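Local coordinates for protein terminal oxygenase component of carbazole 1,9a-dioxygenase (Nocardioides aromaticivorans, PDB 3GCF) that probably dihydroxylates carbazole at its 1 and 9a positions with molecular oxygen, passing electrons from a Rieske [2Fe-2S] cluster to a mononuclear non-heme iron, at residues I71-A76 with V80-E85; G92-W97 with W101-D106; W35-F40 with F289-S294; D41-E46 with G168-V173. All blocks are in the same frame, centred on the assembly; numbering follows the deposited sequence.

Contact 1: residues I71-A76 with V80-E85; sequences IADGCA and VPFSKE. With FES (Fe2/s2 (inorganic) cluster), chain Q.
G74 and P81 bring the two backbones to 4.2 Å CA to CA, with the touching parts running 129° apart. Here C75 N donates to V80 O over 2.7 Å, at an N-H...O angle of 161°. This is the first cluster-binding loop of the Rieske domain, folded back on the short 3-10 turn that follows it. D73, the centre of an inverse gamma turn, carries most of the polar contact. Its CG stands anti to the backbone N (chi1 -172°), which lays the carboxylate against the start of the 3-10 turn. There S83 is gripped twice: S83 N donates to D73 OD1 (3.0 Å) and S83 OG to D73 OD2 (2.5 Å), each oxygen using its syn lone pair, a pairing that fixes the carboxylate's rotation. The F82 ring lies by the end of strand 67-72: A72 O meets its edge at CE2 (3.2 Å), while C75 CB lies obliquely by CE1 (3.8 Å). L60 of strand 57-64 also touches F82, and A343 of the second subunit packs on P81. C75 SG binds iron FE1 of the cluster at 2.3 Å, and V80 CG2 rests 3.7 Å from the bridging sulfide S2.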
# COMPACT_ATOMS: atom_id res chain seq x y z
N ILE A 71 -6.84 -19.70 -21.52
CA ILE A 71 -6.17 -20.67 -20.66
C ILE A 71 -5.75 -19.97 -19.36
O ILE A 71 -5.55 -18.76 -19.34
CB ILE A 71 -4.93 -21.28 -21.37
CG1 ILE A 71 -4.30 -22.37 -20.50
CG2 ILE A 71 -3.90 -20.19 -21.68
CD1 ILE A 71 -3.42 -23.33 -21.29
N ALA A 72 -5.64 -20.74 -18.28
CA ALA A 72 -5.25 -20.17 -17.00
C ALA A 72 -3.87 -19.51 -17.14
O ALA A 72 -2.94 -20.10 -17.69
CB ALA A 72 -5.22 -21.25 -15.93
N ASP A 73 -3.76 -18.28 -16.64
CA ASP A 73 -2.50 -17.54 -16.70
C ASP A 73 -1.63 -17.88 -15.50
O ASP A 73 -1.28 -17.01 -14.69
CB ASP A 73 -2.80 -16.04 -16.76
CG ASP A 73 -1.57 -15.21 -17.03
OD1 ASP A 73 -0.57 -15.76 -17.54
OD2 ASP A 73 -1.60 -13.99 -16.75
N GLY A 74 -1.29 -19.16 -15.39
CA GLY A 74 -0.47 -19.65 -14.30
C GLY A 74 0.08 -21.01 -14.67
O GLY A 74 -0.68 -21.93 -14.98
N CYS A 75 1.40 -21.14 -14.66
CA CYS A 75 2.06 -22.39 -15.00
C CYS A 75 1.85 -23.43 -13.90
O CYS A 75 1.81 -23.09 -12.71
CB CYS A 75 3.55 -22.14 -15.21
SG CYS A 75 4.50 -23.54 -15.84
N ALA A 76 1.72 -24.69 -14.28
CA ALA A 76 1.52 -25.76 -13.31
C ALA A 76 2.81 -26.08 -12.55
O ALA A 76 2.77 -26.64 -11.46
CB ALA A 76 1.01 -27.02 -14.02
N VAL A 80 4.05 -19.44 -12.08
CA VAL A 80 4.22 -18.12 -12.68
C VAL A 80 3.21 -17.84 -13.79
O VAL A 80 2.73 -18.76 -14.45
CB VAL A 80 5.64 -17.91 -13.27
CG1 VAL A 80 6.70 -18.12 -12.19
CG2 VAL A 80 5.86 -18.85 -14.45
N PRO A 81 2.85 -16.57 -13.98
CA PRO A 81 1.89 -16.24 -15.04
C PRO A 81 2.64 -16.16 -16.37
O PRO A 81 3.75 -15.62 -16.43
CB PRO A 81 1.34 -14.88 -14.61
CG PRO A 81 2.46 -14.29 -13.79
CD PRO A 81 2.96 -15.47 -13.00
N PHE A 82 2.05 -16.71 -17.43
CA PHE A 82 2.68 -16.69 -18.74
C PHE A 82 2.76 -15.25 -19.23
O PHE A 82 3.69 -14.89 -19.97
CB PHE A 82 1.87 -17.50 -19.76
CG PHE A 82 1.57 -18.91 -19.33
CD1 PHE A 82 2.60 -19.80 -19.03
CD2 PHE A 82 0.25 -19.35 -19.23
CE1 PHE A 82 2.32 -21.11 -18.65
CE2 PHE A 82 -0.03 -20.66 -18.85
CZ PHE A 82 1.00 -21.54 -18.56
N SER A 83 1.78 -14.44 -18.83
CA SER A 83 1.71 -13.05 -19.25
C SER A 83 2.96 -12.22 -18.93
O SER A 83 3.16 -11.17 -19.52
CB SER A 83 0.45 -12.38 -18.69
OG SER A 83 0.35 -12.51 -17.29
N LYS A 84 3.80 -12.68 -18.01
CA LYS A 84 5.03 -11.96 -17.70
C LYS A 84 5.87 -11.88 -18.98
O LYS A 84 6.55 -10.89 -19.23
CB LYS A 84 5.86 -12.68 -16.62
CG LYS A 84 5.24 -12.67 -15.23
CD LYS A 84 5.35 -11.29 -14.57
CE LYS A 84 4.74 -11.32 -13.17
NZ LYS A 84 5.10 -10.12 -12.35
N GLU A 85 5.80 -12.94 -19.78
CA GLU A 85 6.53 -13.03 -21.05
C GLU A 85 5.92 -14.19 -21.82
O GLU A 85 6.49 -15.29 -21.89
CB GLU A 85 8.02 -13.29 -20.77
CG GLU A 85 8.90 -13.37 -22.02
CD GLU A 85 10.37 -13.57 -21.70
OE1 GLU A 85 11.04 -12.60 -21.29
OE2 GLU A 85 10.87 -14.71 -21.86
FE1 FES Q . 6.60 -22.58 -15.98
FE2 FES Q . 8.69 -23.79 -14.76
S1 FES Q . 7.99 -24.13 -16.82
S2 FES Q . 7.23 -22.23 -13.89

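Contact 2: residues G92-W97 with W101-D106; sequences GTVSCW and WTYDLD. With FES (Fe2/s2 (inorganic) cluster), chain Q.
V94 and Y103 form the hydrogen-bonded pair of an antiparallel hairpin whose strands, 93-95 and 101-104, have axes 4.6 Å apart and 163° between directions. Among the backbone bonds, Y103 N gives to V94 O at 2.8 Å. C96 N to W101 O (2.8 Å, 174° at the hydrogen) closes the cluster end, and L105 N to G92 O the other. An Asx turn, D106 N to D104 OD1, follows the second strand. The side-chain polar contact is S95 OG with T102 OG1, 2.8 Å apart on the face shared with T93; T102 OG1 is also bonded to G100 O. On the face of V94 and Y103, V94 CG1 meets Y103 CB, and it also meets L105 CD2, each at 4.1 Å. At the cluster, C96 has chi1 at -175°, swinging SG away from its own N to reach iron FE1 at 2.3 Å, while W101 sets one indole face over sulfide S1, with CD1 3.3 Å away. The hairpin is the second cluster-binding part of the Rieske domain. Strand 110-113 continues its sheet beside 101-104, V94 and L105 lean on strand 57-64, Y103 reaches I71 of strand 67-72, and F360 of the second subunit meets W101 edge-to-face.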
# COMPACT_ATOMS: atom_id res chain seq x y z
N GLY A 92 -1.54 -22.83 -31.32
CA GLY A 92 -2.34 -23.86 -30.67
C GLY A 92 -1.74 -24.26 -29.34
O GLY A 92 -2.30 -25.08 -28.61
N THR A 93 -0.58 -23.70 -29.02
CA THR A 93 0.08 -24.00 -27.76
C THR A 93 0.62 -22.72 -27.15
O THR A 93 0.65 -21.67 -27.80
CB THR A 93 1.28 -24.97 -27.93
OG1 THR A 93 2.33 -24.30 -28.64
CG2 THR A 93 0.87 -26.22 -28.71
N VAL A 94 1.02 -22.81 -25.90
CA VAL A 94 1.62 -21.69 -25.20
C VAL A 94 2.79 -22.31 -24.45
O VAL A 94 2.67 -23.43 -23.93
CB VAL A 94 0.62 -21.00 -24.22
CG1 VAL A 94 0.19 -21.96 -23.13
CG2 VAL A 94 1.27 -19.75 -23.63
N SER A 95 3.92 -21.62 -24.43
CA SER A 95 5.10 -22.13 -23.73
C SER A 95 5.48 -21.19 -22.60
O SER A 95 5.55 -19.98 -22.79
CB SER A 95 6.28 -22.26 -24.71
OG SER A 95 6.09 -23.32 -25.63
N CYS A 96 5.72 -21.76 -21.42
CA CYS A 96 6.10 -20.96 -20.26
C CYS A 96 7.50 -20.41 -20.50
O CYS A 96 8.38 -21.12 -20.99
CB CYS A 96 6.08 -21.81 -18.99
SG CYS A 96 6.40 -20.89 -17.46
N TRP A 97 7.70 -19.14 -20.15
CA TRP A 97 8.98 -18.47 -20.30
C TRP A 97 10.06 -18.94 -19.32
O TRP A 97 11.24 -18.66 -19.52
CB TRP A 97 8.81 -16.96 -20.10
CG TRP A 97 8.15 -16.62 -18.78
CD1 TRP A 97 6.82 -16.43 -18.55
CD2 TRP A 97 8.80 -16.49 -17.50
NE1 TRP A 97 6.59 -16.18 -17.21
CE2 TRP A 97 7.79 -16.22 -16.55
CE3 TRP A 97 10.13 -16.57 -17.07
CZ2 TRP A 97 8.07 -16.03 -15.18
CZ3 TRP A 97 10.41 -16.39 -15.72
CH2 TRP A 97 9.39 -16.13 -14.79
N TRP A 101 7.76 -25.31 -20.12
CA TRP A 101 6.62 -26.22 -20.12
C TRP A 101 5.64 -25.68 -21.16
O TRP A 101 5.32 -24.49 -21.16
CB TRP A 101 5.98 -26.28 -18.73
CG TRP A 101 6.74 -27.13 -17.75
CD1 TRP A 101 8.09 -27.33 -17.71
CD2 TRP A 101 6.20 -27.84 -16.63
NE1 TRP A 101 8.43 -28.12 -16.64
CE2 TRP A 101 7.28 -28.44 -15.95
CE3 TRP A 101 4.90 -28.01 -16.12
CZ2 TRP A 101 7.11 -29.21 -14.80
CZ3 TRP A 101 4.73 -28.78 -14.97
CH2 TRP A 101 5.83 -29.37 -14.32
N THR A 102 5.18 -26.56 -22.05
CA THR A 102 4.29 -26.16 -23.13
C THR A 102 2.93 -26.84 -23.05
O THR A 102 2.83 -28.05 -22.87
CB THR A 102 4.96 -26.46 -24.48
OG1 THR A 102 6.25 -25.83 -24.50
CG2 THR A 102 4.14 -25.92 -25.65
N TYR A 103 1.88 -26.04 -23.19
CA TYR A 103 0.52 -26.56 -23.08
C TYR A 103 -0.31 -26.46 -24.35
O TYR A 103 -0.16 -25.52 -25.14
CB TYR A 103 -0.22 -25.85 -21.96
CG TYR A 103 0.50 -25.83 -20.63
CD1 TYR A 103 1.56 -24.96 -20.40
CD2 TYR A 103 0.13 -26.71 -19.61
CE1 TYR A 103 2.23 -24.94 -19.18
CE2 TYR A 103 0.80 -26.70 -18.38
CZ TYR A 103 1.85 -25.81 -18.18
OH TYR A 103 2.50 -25.79 -16.97
N ASP A 104 -1.21 -27.43 -24.51
CA ASP A 104 -2.13 -27.49 -25.63
C ASP A 104 -3.30 -26.59 -25.25
O ASP A 104 -3.95 -26.81 -24.23
CB ASP A 104 -2.62 -28.94 -25.81
CG ASP A 104 -3.57 -29.10 -26.98
OD1 ASP A 104 -4.56 -28.35 -27.08
OD2 ASP A 104 -3.32 -30.01 -27.81
N LEU A 105 -3.58 -25.57 -26.05
CA LEU A 105 -4.67 -24.66 -25.73
C LEU A 105 -6.05 -25.31 -25.74
O LEU A 105 -6.94 -24.86 -25.01
CB LEU A 105 -4.66 -23.47 -26.68
CG LEU A 105 -3.47 -22.51 -26.57
CD1 LEU A 105 -3.62 -21.40 -27.59
CD2 LEU A 105 -3.40 -21.93 -25.16
N ASP A 106 -6.24 -26.36 -26.53
CA ASP A 106 -7.55 -27.00 -26.59
C ASP A 106 -7.97 -27.74 -25.34
O ASP A 106 -9.16 -27.78 -25.01
CB ASP A 106 -7.64 -27.95 -27.79
CG ASP A 106 -7.63 -27.21 -29.12
OD1 ASP A 106 -8.21 -26.11 -29.18
OD2 ASP A 106 -7.06 -27.75 -30.10
FE1 FES Q . 6.60 -22.58 -15.98
FE2 FES Q . 8.69 -23.79 -14.76
S1 FES Q . 7.99 -24.13 -16.82
S2 FES Q . 7.23 -22.23 -13.89

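Contact 3: residues W35-F40 with F289-S294; sequences WHPAAF and FYVPIS
P37 comes edge-on to F289, CB over one face of the phenyl and CG and CD at its CD2 side; this is the tight part of the contact. P37 CG and CD each come to 3.5 Å from F289 CD2. The phenyl's CG sits anti to its own carbonyl carbon (chi1 -60°), which turns the ring toward P37. On the proline's next flank V291 fits in: its CG2 lies 3.6 Å from P37 CG and equally 3.6 Å from P37 O, the two side chains lying alongside and pointing opposite ways. The other methyl makes the looser part. V291 CG1 stops 4.0 Å from H36 CB and lies obliquely to the imidazole, whose NE2 is hydrogen-bonded instead to F31 O. No hydrogen bond crosses between the segments, and together they bury just 209 Å²; the touching residues are all buried, so the looser side is a matter of spacing. The strands cross at 90° with axes 7.6 Å apart, too far for strand pairing, so this is face packing between two sheets. Strand 34-40, an outermost strand of the six-stranded Rieske-domain sheet, here meets strand 285-292 of the seven-stranded sheet of the catalytic domain. Strand 138-143 flanks P37 through V138 and F140, and F301 of strand 298-307 touches both P37 and F289.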
# COMPACT_ATOMS: atom_id res chain seq x y z
N TRP A 35 -21.55 -16.71 -18.33
CA TRP A 35 -20.63 -16.17 -19.31
C TRP A 35 -20.36 -14.72 -18.88
O TRP A 35 -21.26 -14.05 -18.35
CB TRP A 35 -21.26 -16.15 -20.70
CG TRP A 35 -21.40 -17.49 -21.35
CD1 TRP A 35 -22.50 -18.30 -21.34
CD2 TRP A 35 -20.41 -18.17 -22.14
NE1 TRP A 35 -22.26 -19.44 -22.08
CE2 TRP A 35 -20.98 -19.38 -22.58
CE3 TRP A 35 -19.09 -17.86 -22.51
CZ2 TRP A 35 -20.28 -20.29 -23.38
CZ3 TRP A 35 -18.39 -18.77 -23.31
CH2 TRP A 35 -18.99 -19.97 -23.73
N HIS A 36 -19.14 -14.26 -19.10
CA HIS A 36 -18.75 -12.88 -18.76
C HIS A 36 -17.81 -12.38 -19.85
O HIS A 36 -16.99 -13.14 -20.36
CB HIS A 36 -18.00 -12.84 -17.42
CG HIS A 36 -18.87 -13.07 -16.22
ND1 HIS A 36 -19.73 -12.12 -15.73
CD2 HIS A 36 -18.99 -14.15 -15.41
CE1 HIS A 36 -20.35 -12.60 -14.66
NE2 HIS A 36 -19.91 -13.82 -14.44
N PRO A 37 -17.92 -11.10 -20.24
CA PRO A 37 -17.03 -10.59 -21.28
C PRO A 37 -15.61 -10.45 -20.72
O PRO A 37 -15.43 -10.12 -19.55
CB PRO A 37 -17.65 -9.24 -21.64
CG PRO A 37 -18.30 -8.81 -20.34
CD PRO A 37 -18.93 -10.10 -19.87
N ALA A 38 -14.61 -10.70 -21.56
CA ALA A 38 -13.22 -10.60 -21.14
C ALA A 38 -12.50 -9.50 -21.90
O ALA A 38 -11.64 -8.80 -21.35
CB ALA A 38 -12.51 -11.93 -21.37
N ALA A 39 -12.85 -9.34 -23.16
CA ALA A 39 -12.20 -8.35 -24.00
C ALA A 39 -12.97 -8.23 -25.30
O ALA A 39 -13.98 -8.89 -25.50
CB ALA A 39 -10.77 -8.81 -24.30
N PHE A 40 -12.48 -7.36 -26.18
CA PHE A 40 -13.10 -7.18 -27.48
C PHE A 40 -12.31 -8.01 -28.47
O PHE A 40 -11.09 -8.11 -28.38
CB PHE A 40 -13.11 -5.71 -27.86
CG PHE A 40 -14.08 -4.90 -27.05
CD1 PHE A 40 -15.43 -4.90 -27.39
CD2 PHE A 40 -13.66 -4.22 -25.91
CE1 PHE A 40 -16.36 -4.23 -26.59
CE2 PHE A 40 -14.58 -3.55 -25.11
CZ PHE A 40 -15.93 -3.56 -25.44
N PHE A 289 -21.45 -3.98 -18.67
CA PHE A 289 -21.10 -5.17 -17.92
C PHE A 289 -20.18 -4.70 -16.79
O PHE A 289 -19.46 -3.71 -16.94
CB PHE A 289 -20.35 -6.18 -18.79
CG PHE A 289 -21.12 -6.66 -19.99
CD1 PHE A 289 -21.31 -5.84 -21.09
CD2 PHE A 289 -21.65 -7.95 -20.02
CE1 PHE A 289 -21.99 -6.30 -22.22
CE2 PHE A 289 -22.34 -8.42 -21.14
CZ PHE A 289 -22.51 -7.59 -22.24
N TYR A 290 -20.21 -5.41 -15.67
CA TYR A 290 -19.39 -5.04 -14.53
C TYR A 290 -18.76 -6.32 -13.99
O TYR A 290 -19.12 -6.81 -12.93
CB TYR A 290 -20.26 -4.37 -13.46
CG TYR A 290 -21.29 -3.39 -14.03
CD1 TYR A 290 -22.50 -3.85 -14.53
CD2 TYR A 290 -21.04 -2.02 -14.06
CE1 TYR A 290 -23.45 -2.96 -15.06
CE2 TYR A 290 -21.98 -1.12 -14.58
CZ TYR A 290 -23.19 -1.60 -15.08
OH TYR A 290 -24.13 -0.73 -15.57
N VAL A 291 -17.82 -6.86 -14.75
CA VAL A 291 -17.16 -8.11 -14.39
C VAL A 291 -16.18 -7.96 -13.25
O VAL A 291 -15.24 -7.17 -13.32
CB VAL A 291 -16.44 -8.71 -15.62
CG1 VAL A 291 -16.00 -10.15 -15.33
CG2 VAL A 291 -17.36 -8.66 -16.84
N PRO A 292 -16.38 -8.71 -12.17
CA PRO A 292 -15.48 -8.63 -11.02
C PRO A 292 -14.04 -8.97 -11.41
O PRO A 292 -13.81 -9.90 -12.18
CB PRO A 292 -16.05 -9.65 -10.03
CG PRO A 292 -17.49 -9.79 -10.45
CD PRO A 292 -17.41 -9.75 -11.95
N ILE A 293 -13.09 -8.20 -10.90
CA ILE A 293 -11.68 -8.46 -11.14
C ILE A 293 -11.21 -9.09 -9.84
O ILE A 293 -10.65 -10.19 -9.82
CB ILE A 293 -10.90 -7.16 -11.41
CG1 ILE A 293 -11.28 -6.62 -12.79
CG2 ILE A 293 -9.40 -7.42 -11.31
CD1 ILE A 293 -10.72 -5.24 -13.09
N SER A 294 -11.47 -8.38 -8.74
CA SER A 294 -11.14 -8.85 -7.41
C SER A 294 -12.33 -8.49 -6.52
O SER A 294 -13.40 -8.16 -7.02
CB SER A 294 -9.88 -8.15 -6.89
OG SER A 294 -10.09 -6.76 -6.74

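Contact 4: residues D41-E46 with G168-V173; sequences DHELAE and GIRRTV
E43 and I169 mark the nearest approach of the two backbones, 10.5 Å from CA to CA, a gap bridged by side chains alone. The first segment opens with a 3-10 turn, 41-43, secured by L44 N to D41 O at 3.1 Å; the second is extended strand throughout. E43 and R170 extend toward each other across the gap. R170 is stretched from CG to NE (chi2 -171°), and E43 likewise runs extended through CD (chi2 -176°), which is how two long side chains span the gap. They meet side-on in a two-nitrogen salt bridge: R170 NH2 donates to E43 OE1 at 2.7 Å, and R170 NE to E43 OE2 at 2.8 Å. Each oxygen offers its syn lone pair. Carboxylate and guanidinium planes are only 19° apart, the arrangement expected of a paired bidentate ion pair. The bridge joins the loop between strands 34-40 and 49-54, in the Rieske domain, to strand 164-173, an outermost strand of the catalytic-domain sheet, and so ties the two domains at the surface. Both ends have second partners: E43 OE2 also accepts from F40 N, and R170 NH1 forms a salt bridge with E299 OE2. That second acid probably steadies the positive charge of the guanidinium, while the F40 N-H would help to orient the carboxylate. F301 of strand 298-307 packs against the R170 side chain.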
# COMPACT_ATOMS: atom_id res chain seq x y z
N ASP A 41 -13.02 -8.62 -29.42
CA ASP A 41 -12.39 -9.46 -30.41
C ASP A 41 -11.23 -8.80 -31.15
O ASP A 41 -10.21 -9.43 -31.42
CB ASP A 41 -13.43 -9.94 -31.42
CG ASP A 41 -12.91 -11.06 -32.30
OD1 ASP A 41 -12.43 -12.08 -31.76
OD2 ASP A 41 -12.98 -10.91 -33.53
N HIS A 42 -11.38 -7.51 -31.47
CA HIS A 42 -10.33 -6.81 -32.20
C HIS A 42 -9.06 -6.51 -31.39
O HIS A 42 -8.10 -5.97 -31.91
CB HIS A 42 -10.90 -5.54 -32.83
CG HIS A 42 -11.85 -5.82 -33.96
ND1 HIS A 42 -12.49 -4.82 -34.66
CD2 HIS A 42 -12.27 -6.99 -34.49
CE1 HIS A 42 -13.26 -5.36 -35.59
NE2 HIS A 42 -13.15 -6.68 -35.51
N GLU A 43 -9.07 -6.88 -30.11
CA GLU A 43 -7.89 -6.68 -29.27
C GLU A 43 -6.92 -7.83 -29.52
O GLU A 43 -5.76 -7.77 -29.12
CB GLU A 43 -8.26 -6.69 -27.79
CG GLU A 43 -9.03 -5.48 -27.29
CD GLU A 43 -9.25 -5.55 -25.79
OE1 GLU A 43 -8.25 -5.60 -25.05
OE2 GLU A 43 -10.42 -5.55 -25.34
N LEU A 44 -7.41 -8.87 -30.18
CA LEU A 44 -6.60 -10.06 -30.44
C LEU A 44 -6.34 -10.38 -31.90
O LEU A 44 -7.24 -10.81 -32.63
CB LEU A 44 -7.26 -11.27 -29.79
CG LEU A 44 -7.34 -11.35 -28.27
CD1 LEU A 44 -8.68 -11.96 -27.86
CD2 LEU A 44 -6.18 -12.18 -27.74
N ALA A 45 -5.10 -10.18 -32.32
CA ALA A 45 -4.70 -10.51 -33.68
C ALA A 45 -4.08 -11.90 -33.55
O ALA A 45 -3.78 -12.34 -32.44
CB ALA A 45 -3.68 -9.51 -34.19
N GLU A 46 -3.90 -12.59 -34.67
CA GLU A 46 -3.31 -13.93 -34.65
C GLU A 46 -1.98 -13.92 -33.90
O GLU A 46 -1.10 -13.11 -34.19
CB GLU A 46 -3.09 -14.41 -36.09
CG GLU A 46 -2.51 -15.81 -36.24
CD GLU A 46 -3.41 -16.89 -35.67
OE1 GLU A 46 -4.65 -16.75 -35.76
OE2 GLU A 46 -2.88 -17.90 -35.15
N GLY A 168 -17.59 -1.06 -28.50
CA GLY A 168 -17.46 -0.64 -27.12
C GLY A 168 -16.04 -0.51 -26.62
O GLY A 168 -15.08 -0.64 -27.38
N ILE A 169 -15.91 -0.23 -25.33
CA ILE A 169 -14.62 -0.10 -24.68
C ILE A 169 -14.77 -0.70 -23.30
O ILE A 169 -15.89 -0.97 -22.86
CB ILE A 169 -14.19 1.37 -24.53
CG1 ILE A 169 -15.25 2.14 -23.74
CG2 ILE A 169 -13.95 1.99 -25.91
CD1 ILE A 169 -14.87 3.56 -23.41
N ARG A 170 -13.65 -0.92 -22.63
CA ARG A 170 -13.66 -1.46 -21.28
C ARG A 170 -12.59 -0.73 -20.50
O ARG A 170 -11.64 -0.21 -21.09
CB ARG A 170 -13.36 -2.97 -21.29
CG ARG A 170 -11.98 -3.35 -21.83
CD ARG A 170 -11.87 -4.87 -22.00
NE ARG A 170 -10.58 -5.31 -22.53
CZ ARG A 170 -9.54 -5.67 -21.78
NH1 ARG A 170 -9.62 -5.64 -20.45
NH2 ARG A 170 -8.42 -6.07 -22.36
N ARG A 171 -12.75 -0.69 -19.19
CA ARG A 171 -11.79 -0.03 -18.33
C ARG A 171 -11.96 -0.63 -16.94
O ARG A 171 -12.99 -1.23 -16.63
CB ARG A 171 -12.04 1.48 -18.28
CG ARG A 171 -13.16 1.90 -17.33
CD ARG A 171 -13.45 3.39 -17.41
NE ARG A 171 -14.43 3.72 -18.44
CZ ARG A 171 -14.80 4.96 -18.75
NH1 ARG A 171 -14.27 5.99 -18.10
NH2 ARG A 171 -15.71 5.18 -19.69
N THR A 172 -10.94 -0.45 -16.11
CA THR A 172 -10.94 -0.94 -14.73
C THR A 172 -11.51 0.12 -13.81
O THR A 172 -11.22 1.30 -13.97
CB THR A 172 -9.50 -1.27 -14.30
OG1 THR A 172 -8.97 -2.30 -15.15
CG2 THR A 172 -9.46 -1.75 -12.84
N VAL A 173 -12.34 -0.29 -12.85
CA VAL A 173 -12.95 0.61 -11.87
C VAL A 173 -12.61 0.09 -10.48
O VAL A 173 -12.70 -1.12 -10.22
CB VAL A 173 -14.49 0.68 -12.02
CG1 VAL A 173 -15.08 1.60 -10.95
CG2 VAL A 173 -14.85 1.18 -13.41

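From the N terminus, strand 34-40 and the turn after it open contacts 3 and 4, which remain unclosed until the catalytic domain. Contact 1 then closes a short loop at 71-85, and contact 2 closes the next at 92-106; the two lie in series. Contact 4 closes at 168-173, enclosing both, and contact 3, closing last at 289-294, encloses all three; none cross. Contacts 1 and 2 share the [2Fe-2S] cluster and touch directly, hydrogen-bonded through W97 NE1 to P81 O and between A76 N and Y103 OH. Contacts 3 and 4, centres about 11 Å apart, join the Rieske and catalytic domains and meet where F40 packs on the 168-170 backbone.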